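Local atomic coordinates of peroxiredoxin (Akkermansia muciniphila, PDB entry 6KHX), a protein that probably reduces peroxides as a typical 2-Cys peroxiredoxin, using a peroxidatic cysteine and a resolving cysteine on a partner subunit. Residues 46-49 with 50-53; 58-61 with 62-66; 75-78 with 79-82. All blocks are in the same frame, centred on the assembly; numbering follows the deposited sequence.

Overall arrangement
All three are local contacts in one thioredoxin-type fold, met in series along the chain. Interaction 1 forms the first turn of helix 48-58, interaction 2 makes up the short helix 60-65 that follows directly, and interaction 3 starts helix 78-85, reached through strand 68-74 of the central sheet. The centres of interactions 1 and 3 lie about 14 Å apart. Interaction 2 is more remote, its centre about 19 Å from that of interaction 1 and about 24 Å from that of interaction 3; none touches another. Interaction 1 holds the probable peroxidatic cysteine. Interactions 1 and 3 are buried and lie at subunit interfaces of the ten-chain assembly, whereas interaction 2 stays on the surface of its own subunit.

Interaction 1 of 3, residues 46-49 with 50-53; sequences TFVC and PTEL
Thr46 meets Pro50 through its backbone, the carbonyl O lying 3.3 Å from Pro50 CG. Its hydroxyl turns to other partners: OG1 hydrogen-bonds Lys43 O and stands 3.1 Å from Cys49 SG. Phe47 likewise offers its main chain, with its O 3.1 Å from Pro50 CG and also near the methyl CG2 of Thr51. One face of its ring receives Thr46 CB over its centre.

Val48 O is gripped twice: by Glu52 N at 3.0 Å and by Thr51 OG1 at 2.7 Å. The hydroxyl comes in on a lone pair in the carbonyl plane, at a C=O...donor angle of 129°. Placed between its own backbone N and carbonyl carbon (chi1 80°), Thr51 OG1 folds back over the turn; it also hydrogen-bonds Leu185 N of a second subunit. The branch CG1 of Val48 lies obliquely across the extended Glu52 chain, 3.9 Å from Glu52 CD, while the carboxylate oxygens of Glu52 pair with Arg161 and Arg138, which probably balances its buried charge. Cys183 of the second subunit packs on Val48.

Cys49 repeats the turn, its O accepting a hydrogen bond from Leu53 N at 3.0 Å. Cys49 CB sits against the ring of Pro50. SG lies anti to the carbonyl carbon (chi1 -42°), and the side chain packs on Tyr41, Pro42 and Arg138. Trp84 of helix 78-85 touches the side chains of Cys49, Pro50 and Leu53 alike. Pro42, Thr46 and Cys49 match the peroxiredoxin signature PxxxTxxC, consistent with a peroxidatic cysteine in the first turn of its helix.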
ATOM      1  N   THR B  46       7.649 -19.360  44.077  1.00 38.16           N
ATOM      2  CA  THR B  46       8.783 -20.122  43.562  1.00 41.40           C
ATOM      3  C   THR B  46       9.948 -20.036  44.544  1.00 40.41           C
ATOM      4  O   THR B  46       9.736 -20.111  45.759  1.00 42.72           O
ATOM      5  CB  THR B  46       9.184 -19.660  42.151  1.00 43.02           C
ATOM      6  OG1 THR B  46       9.271 -18.231  42.094  1.00 46.47           O
ATOM      7  CG2 THR B  46       8.165 -20.138  41.132  1.00 37.79           C
ATOM      8  N   PHE B  47      11.176 -19.894  44.038  1.00 44.82           N
ATOM      9  CA  PHE B  47      12.371 -20.221  44.815  1.00 42.59           C
ATOM     10  C   PHE B  47      13.260 -19.009  45.067  1.00 42.24           C
ATOM     11  O   PHE B  47      13.371 -18.572  46.215  1.00 43.79           O
ATOM     12  CB  PHE B  47      13.120 -21.340  44.089  1.00 42.54           C
ATOM     13  CG  PHE B  47      12.207 -22.381  43.493  1.00 45.09           C
ATOM     14  CD1 PHE B  47      11.199 -22.962  44.253  1.00 40.19           C
ATOM     15  CD2 PHE B  47      12.334 -22.751  42.161  1.00 41.15           C
ATOM     16  CE1 PHE B  47      10.347 -23.902  43.693  1.00 43.05           C
ATOM     17  CE2 PHE B  47      11.489 -23.697  41.598  1.00 36.41           C
ATOM     18  CZ  PHE B  47      10.495 -24.274  42.363  1.00 33.96           C
ATOM     19  N   VAL B  48      13.915 -18.457  44.039  1.00 41.23           N
ATOM     20  CA  VAL B  48      14.769 -17.285  44.237  1.00 42.00           C
ATOM     21  C   VAL B  48      13.927 -16.053  44.537  1.00 43.87           C
ATOM     22  O   VAL B  48      14.324 -15.180  45.327  1.00 44.16           O
ATOM     23  CB  VAL B  48      15.659 -17.059  43.002  1.00 38.92           C
ATOM     24  CG1 VAL B  48      16.538 -15.824  43.191  1.00 42.18           C
ATOM     25  CG2 VAL B  48      16.513 -18.270  42.735  1.00 40.93           C
ATOM     26  N   CYS B  49      12.756 -15.968  43.916  1.00 41.75           N
ATOM     27  CA  CYS B  49      11.921 -14.778  44.046  1.00 39.95           C
ATOM     28  C   CYS B  49      11.591 -14.455  45.500  1.00 45.59           C
ATOM     29  O   CYS B  49      11.735 -13.281  45.892  1.00 44.81           O
ATOM     30  CB  CYS B  49      10.668 -14.968  43.182  1.00 40.46           C
ATOM     31  SG  CYS B  49      11.012 -15.717  41.522  1.00 55.69           S
ATOM     32  N   PRO B  50      11.162 -15.410  46.347  1.00 44.52           N
ATOM     33  CA  PRO B  50      10.937 -15.058  47.760  1.00 42.49           C
ATOM     34  C   PRO B  50      12.197 -14.606  48.479  1.00 44.20           C
ATOM     35  O   PRO B  50      12.111 -13.734  49.349  1.00 42.26           O
ATOM     36  CB  PRO B  50      10.365 -16.351  48.364  1.00 43.03           C
ATOM     37  CG  PRO B  50      10.773 -17.426  47.438  1.00 42.62           C
ATOM     38  CD  PRO B  50      10.758 -16.803  46.077  1.00 41.89           C
ATOM     39  N   THR B  51      13.365 -15.173  48.163  1.00 40.25           N
ATOM     40  CA  THR B  51      14.577 -14.711  48.834  1.00 44.83           C
ATOM     41  C   THR B  51      14.891 -13.269  48.467  1.00 44.85           C
ATOM     42  O   THR B  51      15.274 -12.473  49.332  1.00 46.49           O
ATOM     43  CB  THR B  51      15.755 -15.629  48.513  1.00 45.33           C
ATOM     44  OG1 THR B  51      16.296 -15.317  47.224  1.00 39.13           O
ATOM     45  CG2 THR B  51      15.285 -17.052  48.530  1.00 47.62           C
ATOM     46  N   GLU B  52      14.700 -12.902  47.198  1.00 44.21           N
ATOM     47  CA  GLU B  52      14.917 -11.511  46.807  1.00 39.93           C
ATOM     48  C   GLU B  52      13.913 -10.586  47.488  1.00 40.39           C
ATOM     49  O   GLU B  52      14.287  -9.521  48.001  1.00 39.58           O
ATOM     50  CB  GLU B  52      14.849 -11.380  45.285  1.00 35.82           C
ATOM     51  CG  GLU B  52      15.887 -12.235  44.569  1.00 37.64           C
ATOM     52  CD  GLU B  52      15.923 -12.005  43.069  1.00 39.67           C
ATOM     53  OE1 GLU B  52      16.935 -11.460  42.572  1.00 37.14           O
ATOM     54  OE2 GLU B  52      14.936 -12.363  42.391  1.00 37.57           O
ATOM     55  N   LEU B  53      12.640 -10.985  47.531  1.00 34.73           N
ATOM     56  CA  LEU B  53      11.626 -10.133  48.148  1.00 37.95           C
ATOM     57  C   LEU B  53      11.882  -9.951  49.643  1.00 46.15           C
ATOM     58  O   LEU B  53      11.807  -8.831  50.173  1.00 44.81           O
ATOM     59  CB  LEU B  53      10.233 -10.711  47.895  1.00 38.19           C
ATOM     60  CG  LEU B  53       9.659 -10.494  46.487  1.00 43.08           C
ATOM     61  CD1 LEU B  53       8.825 -11.679  46.009  1.00 34.72           C
ATOM     62  CD2 LEU B  53       8.833  -9.213  46.445  1.00 42.76           C
TER

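Interaction 2 of 3, residues 58-61 with 62-66; sequences EALG and EFDKR
Leu60 O accepts from Asp64 N at 2.9 Å and Gly61 O from Lys65 N at 2.9 Å, two good i-to-i+4 bonds of the short helix, while Ala59 O, at its start, receives only weak ones from Glu62 N and Phe63 N. Ala59 occupies the N-cap position, where helix 48-58 ends and the chain turns into the next. Its carbonyl O also lies obliquely to the Phe63 ring, 3.3 Å from CD2, and its methyl CB approaches ring atom CE2 at 4.2 Å. That ring continues inward onto Val68, Val70 and Ile167. On another flank, Leu60 CG lies 3.9 Å from Asp64 OD2.

Glu62 holds Arg66, just past the helix, in two ways. Arg66 NE donates to Glu62 O at 3.0 Å (N-H...O 166°), coming from above the carbonyl plane, and Arg66 NH2 forms a 2.8 Å salt bridge with Glu62 OE1. The bend at chi2 (-60°) brings the carboxylate there; Lys65 NZ reaches Glu62 OE1 at 3.5 Å, a weak bond. Arg66 NH1 also pairs with Asp171, tying this helix to helix 163-179; with Lys65, Arg66 probably offsets part of the two carboxylates' charge.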
ATOM      1  N   GLU B  58      14.315  -6.871  54.369  1.00 46.12           N
ATOM      2  CA  GLU B  58      15.272  -6.735  55.465  1.00 48.24           C
ATOM      3  C   GLU B  58      16.103  -5.467  55.332  1.00 51.15           C
ATOM      4  O   GLU B  58      16.500  -4.875  56.343  1.00 49.85           O
ATOM      5  CB  GLU B  58      16.213  -7.948  55.524  1.00 51.43           C
ATOM      6  CG  GLU B  58      15.562  -9.334  55.492  1.00 50.32           C
ATOM      7  CD  GLU B  58      14.814  -9.704  56.766  1.00 67.12           C
ATOM      8  OE1 GLU B  58      14.464  -8.802  57.556  1.00 71.97           O
ATOM      9  OE2 GLU B  58      14.574 -10.914  56.979  1.00 73.81           O
ATOM     10  N   ALA B  59      16.387  -5.048  54.101  1.00 49.70           N
ATOM     11  CA  ALA B  59      17.170  -3.854  53.827  1.00 46.24           C
ATOM     12  C   ALA B  59      16.304  -2.613  53.632  1.00 43.02           C
ATOM     13  O   ALA B  59      16.806  -1.588  53.164  1.00 45.96           O
ATOM     14  CB  ALA B  59      18.050  -4.079  52.592  1.00 39.86           C
ATOM     15  N   LEU B  60      15.016  -2.683  53.974  1.00 40.78           N
ATOM     16  CA  LEU B  60      14.121  -1.575  53.669  1.00 45.48           C
ATOM     17  C   LEU B  60      14.570  -0.288  54.347  1.00 46.77           C
ATOM     18  O   LEU B  60      14.406   0.798  53.780  1.00 50.75           O
ATOM     19  CB  LEU B  60      12.690  -1.920  54.079  1.00 43.83           C
ATOM     20  CG  LEU B  60      11.600  -1.042  53.465  1.00 42.24           C
ATOM     21  CD1 LEU B  60      11.773  -0.957  51.956  1.00 44.79           C
ATOM     22  CD2 LEU B  60      10.217  -1.559  53.828  1.00 45.86           C
ATOM     23  N   GLY B  61      15.154  -0.386  55.542  1.00 47.04           N
ATOM     24  CA  GLY B  61      15.614   0.812  56.225  1.00 42.85           C
ATOM     25  C   GLY B  61      16.740   1.506  55.484  1.00 45.41           C
ATOM     26  O   GLY B  61      16.798   2.739  55.437  1.00 49.16           O
ATOM     27  N   GLU B  62      17.641   0.725  54.881  1.00 44.41           N
ATOM     28  CA  GLU B  62      18.737   1.309  54.115  1.00 47.27           C
ATOM     29  C   GLU B  62      18.227   2.120  52.928  1.00 48.09           C
ATOM     30  O   GLU B  62      18.818   3.150  52.575  1.00 41.96           O
ATOM     31  CB  GLU B  62      19.679   0.204  53.630  1.00 45.76           C
ATOM     32  CG  GLU B  62      20.410  -0.514  54.747  1.00 50.66           C
ATOM     33  CD  GLU B  62      21.269   0.418  55.580  1.00 62.96           C
ATOM     34  OE1 GLU B  62      22.081   1.176  54.997  1.00 58.23           O
ATOM     35  OE2 GLU B  62      21.108   0.409  56.822  1.00 62.44           O
ATOM     36  N   PHE B  63      17.126   1.685  52.310  1.00 46.26           N
ATOM     37  CA  PHE B  63      16.557   2.459  51.212  1.00 45.39           C
ATOM     38  C   PHE B  63      15.741   3.639  51.723  1.00 46.84           C
ATOM     39  O   PHE B  63      15.772   4.716  51.118  1.00 46.69           O
ATOM     40  CB  PHE B  63      15.715   1.556  50.312  1.00 40.64           C
ATOM     41  CG  PHE B  63      16.523   0.546  49.548  1.00 37.49           C
ATOM     42  CD1 PHE B  63      17.242   0.924  48.423  1.00 34.70           C
ATOM     43  CD2 PHE B  63      16.577  -0.775  49.957  1.00 38.69           C
ATOM     44  CE1 PHE B  63      17.995   0.002  47.716  1.00 31.20           C
ATOM     45  CE2 PHE B  63      17.330  -1.704  49.254  1.00 36.13           C
ATOM     46  CZ  PHE B  63      18.037  -1.312  48.131  1.00 34.75           C
ATOM     47  N   ASP B  64      15.027   3.464  52.841  1.00 43.25           N
ATOM     48  CA  ASP B  64      14.298   4.583  53.436  1.00 49.12           C
ATOM     49  C   ASP B  64      15.238   5.735  53.769  1.00 50.44           C
ATOM     50  O   ASP B  64      14.911   6.901  53.517  1.00 44.38           O
ATOM     51  CB  ASP B  64      13.537   4.137  54.690  1.00 52.73           C
ATOM     52  CG  ASP B  64      12.392   3.184  54.378  1.00 63.64           C
ATOM     53  OD1 ASP B  64      11.834   3.259  53.261  1.00 78.13           O
ATOM     54  OD2 ASP B  64      12.043   2.360  55.251  1.00 62.71           O
ATOM     55  N   LYS B  65      16.408   5.430  54.347  1.00 47.32           N
ATOM     56  CA  LYS B  65      17.357   6.493  54.669  1.00 47.13           C
ATOM     57  C   LYS B  65      17.784   7.267  53.429  1.00 47.46           C
ATOM     58  O   LYS B  65      18.131   8.449  53.525  1.00 44.46           O
ATOM     59  CB  LYS B  65      18.595   5.927  55.369  1.00 49.00           C
ATOM     60  CG  LYS B  65      18.321   5.223  56.683  1.00 53.48           C
ATOM     61  CD  LYS B  65      19.617   4.870  57.407  1.00 54.02           C
ATOM     62  CE  LYS B  65      20.619   4.186  56.498  1.00 58.32           C
ATOM     63  NZ  LYS B  65      21.839   3.797  57.257  1.00 59.15           N
ATOM     64  N   ARG B  66      17.759   6.630  52.260  1.00 46.33           N
ATOM     65  CA  ARG B  66      18.186   7.263  51.021  1.00 39.21           C
ATOM     66  C   ARG B  66      17.028   7.779  50.170  1.00 39.70           C
ATOM     67  O   ARG B  66      17.232   8.082  48.988  1.00 34.25           O
ATOM     68  CB  ARG B  66      19.052   6.297  50.217  1.00 36.63           C
ATOM     69  CG  ARG B  66      20.496   6.258  50.676  1.00 37.61           C
ATOM     70  CD  ARG B  66      21.191   5.024  50.160  1.00 35.85           C
ATOM     71  NE  ARG B  66      21.293   4.020  51.208  1.00 42.49           N
ATOM     72  CZ  ARG B  66      22.438   3.610  51.739  1.00 40.78           C
ATOM     73  NH1 ARG B  66      23.590   4.098  51.299  1.00 38.47           N
ATOM     74  NH2 ARG B  66      22.426   2.695  52.700  1.00 41.82           N
TER

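Interaction 3 of 3, residues 75-78 with 79-82; sequences TDSE and FSHW
Ser77 caps helix 78-85 at its N-terminus, where the loop after strand 68-74 enters the helix. Hydrogen bonds set the cap: Ser77 OG accepts from Ser80 N at 3.1 Å, at 162°, and weakly from Phe79 N. With OG held between the backbone N and the carbonyl carbon (chi1 85°), the hydroxyl swings over the amides of the first turn. Behind it, His81 N donates to Ser77 O at 3.1 Å and Trp82 N to Glu78 O at 2.9 Å.

Packing around flat groups comes second. Ser77 O stands 3.4 Å above one face of the His81 ring, toward its rim, and Asp76 CB approaches obliquely, 3.6 Å from His81 CE1. Both ring nitrogens are engaged, ND1 with Asp44 and NE2 with Val102 O, fixing the ring's rotation. Asp76 OD2 is held by Ser74 OG and Asp44 N.

Charge and subunit contacts form the third group. Ser80 OG hydrogen-bonds Ser80 of a third subunit, and the Trp82 ring stacks on His198 of a fourth. Glu78, bent at chi2, runs beside Phe79 with carboxylate and ring planes 49° apart. Its OE2, salt-bridged to Lys43 of the third subunit, sits at the edge of the Phe79 ring, 3.4 Å from Phe79 CE1.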
ATOM      1  N   THR B  75       4.005 -10.688  37.021  1.00 29.56           N
ATOM      2  CA  THR B  75       2.774 -10.779  36.247  1.00 30.97           C
ATOM      3  C   THR B  75       1.713 -11.636  36.926  1.00 32.44           C
ATOM      4  O   THR B  75       0.712 -11.974  36.287  1.00 33.70           O
ATOM      5  CB  THR B  75       3.046 -11.303  34.830  1.00 32.52           C
ATOM      6  OG1 THR B  75       3.658 -12.597  34.882  1.00 36.49           O
ATOM      7  CG2 THR B  75       3.949 -10.346  34.069  1.00 31.37           C
ATOM      8  N   ASP B  76       1.920 -12.013  38.188  1.00 30.73           N
ATOM      9  CA  ASP B  76       0.889 -12.676  38.972  1.00 31.27           C
ATOM     10  C   ASP B  76      -0.164 -11.671  39.433  1.00 32.54           C
ATOM     11  O   ASP B  76       0.062 -10.457  39.463  1.00 31.52           O
ATOM     12  CB  ASP B  76       1.499 -13.375  40.182  1.00 32.90           C
ATOM     13  CG  ASP B  76       2.541 -14.392  39.791  1.00 36.08           C
ATOM     14  OD1 ASP B  76       2.171 -15.428  39.196  1.00 36.57           O
ATOM     15  OD2 ASP B  76       3.732 -14.142  40.054  1.00 34.79           O
ATOM     16  N   SER B  77      -1.328 -12.195  39.805  1.00 33.06           N
ATOM     17  CA  SER B  77      -2.415 -11.348  40.270  1.00 32.06           C
ATOM     18  C   SER B  77      -2.123 -10.781  41.662  1.00 35.88           C
ATOM     19  O   SER B  77      -1.255 -11.260  42.399  1.00 35.94           O
ATOM     20  CB  SER B  77      -3.724 -12.130  40.297  1.00 33.51           C
ATOM     21  OG  SER B  77      -3.853 -12.859  41.508  1.00 37.69           O
ATOM     22  N   GLU B  78      -2.887  -9.750  42.023  1.00 31.47           N
ATOM     23  CA  GLU B  78      -2.786  -9.184  43.362  1.00 33.04           C
ATOM     24  C   GLU B  78      -3.218 -10.189  44.424  1.00 38.81           C
ATOM     25  O   GLU B  78      -2.768 -10.108  45.573  1.00 38.35           O
ATOM     26  CB  GLU B  78      -3.630  -7.907  43.458  1.00 36.19           C
ATOM     27  CG  GLU B  78      -5.155  -8.112  43.410  1.00 32.21           C
ATOM     28  CD  GLU B  78      -5.707  -8.306  41.990  1.00 37.11           C
ATOM     29  OE1 GLU B  78      -4.923  -8.590  41.058  1.00 36.15           O
ATOM     30  OE2 GLU B  78      -6.933  -8.162  41.801  1.00 33.48           O
ATOM     31  N   PHE B  79      -4.083 -11.140  44.062  1.00 38.22           N
ATOM     32  CA  PHE B  79      -4.510 -12.156  45.016  1.00 38.61           C
ATOM     33  C   PHE B  79      -3.435 -13.212  45.256  1.00 42.24           C
ATOM     34  O   PHE B  79      -3.287 -13.697  46.380  1.00 42.66           O
ATOM     35  CB  PHE B  79      -5.816 -12.798  44.552  1.00 34.78           C
ATOM     36  CG  PHE B  79      -7.022 -11.937  44.788  1.00 37.71           C
ATOM     37  CD1 PHE B  79      -7.408 -10.984  43.863  1.00 41.77           C
ATOM     38  CD2 PHE B  79      -7.759 -12.067  45.957  1.00 41.17           C
ATOM     39  CE1 PHE B  79      -8.517 -10.187  44.095  1.00 42.73           C
ATOM     40  CE2 PHE B  79      -8.866 -11.273  46.190  1.00 36.82           C
ATOM     41  CZ  PHE B  79      -9.244 -10.332  45.262  1.00 37.90           C
ATOM     42  N   SER B  80      -2.658 -13.574  44.237  1.00 39.05           N
ATOM     43  CA  SER B  80      -1.506 -14.432  44.496  1.00 36.50           C
ATOM     44  C   SER B  80      -0.486 -13.722  45.379  1.00 43.42           C
ATOM     45  O   SER B  80       0.069 -14.324  46.304  1.00 43.74           O
ATOM     46  CB  SER B  80      -0.875 -14.881  43.184  1.00 40.01           C
ATOM     47  OG  SER B  80      -1.751 -15.747  42.490  1.00 43.00           O
ATOM     48  N   HIS B  81      -0.228 -12.437  45.109  1.00 43.04           N
ATOM     49  CA  HIS B  81       0.654 -11.654  45.971  1.00 38.39           C
ATOM     50  C   HIS B  81       0.149 -11.649  47.411  1.00 43.77           C
ATOM     51  O   HIS B  81       0.912 -11.892  48.357  1.00 43.29           O
ATOM     52  CB  HIS B  81       0.754 -10.220  45.450  1.00 29.70           C
ATOM     53  CG  HIS B  81       1.459 -10.087  44.137  1.00 35.00           C
ATOM     54  ND1 HIS B  81       2.084 -11.144  43.511  1.00 37.16           N
ATOM     55  CD2 HIS B  81       1.621  -9.018  43.319  1.00 31.65           C
ATOM     56  CE1 HIS B  81       2.610 -10.731  42.370  1.00 33.97           C
ATOM     57  NE2 HIS B  81       2.342  -9.445  42.231  1.00 31.72           N
ATOM     58  N   TRP B  82      -1.141 -11.358  47.594  1.00 40.98           N
ATOM     59  CA  TRP B  82      -1.714 -11.298  48.933  1.00 40.47           C
ATOM     60  C   TRP B  82      -1.638 -12.649  49.637  1.00 45.27           C
ATOM     61  O   TRP B  82      -1.288 -12.722  50.820  1.00 44.56           O
ATOM     62  CB  TRP B  82      -3.156 -10.799  48.853  1.00 42.04           C
ATOM     63  CG  TRP B  82      -3.941 -11.040  50.103  1.00 48.52           C
ATOM     64  CD1 TRP B  82      -4.010 -10.233  51.203  1.00 45.37           C
ATOM     65  CD2 TRP B  82      -4.769 -12.176  50.382  1.00 42.58           C
ATOM     66  NE1 TRP B  82      -4.832 -10.799  52.148  1.00 48.13           N
ATOM     67  CE2 TRP B  82      -5.309 -11.991  51.668  1.00 42.41           C
ATOM     68  CE3 TRP B  82      -5.106 -13.330  49.666  1.00 43.14           C
ATOM     69  CZ2 TRP B  82      -6.168 -12.916  52.252  1.00 47.02           C
ATOM     70  CZ3 TRP B  82      -5.957 -14.245  50.246  1.00 40.77           C
ATOM     71  CH2 TRP B  82      -6.479 -14.035  51.527  1.00 44.60           C
TER
HETATM   72  O   HOH W   1      -4.930 -15.147  41.352  1.00 36.69           O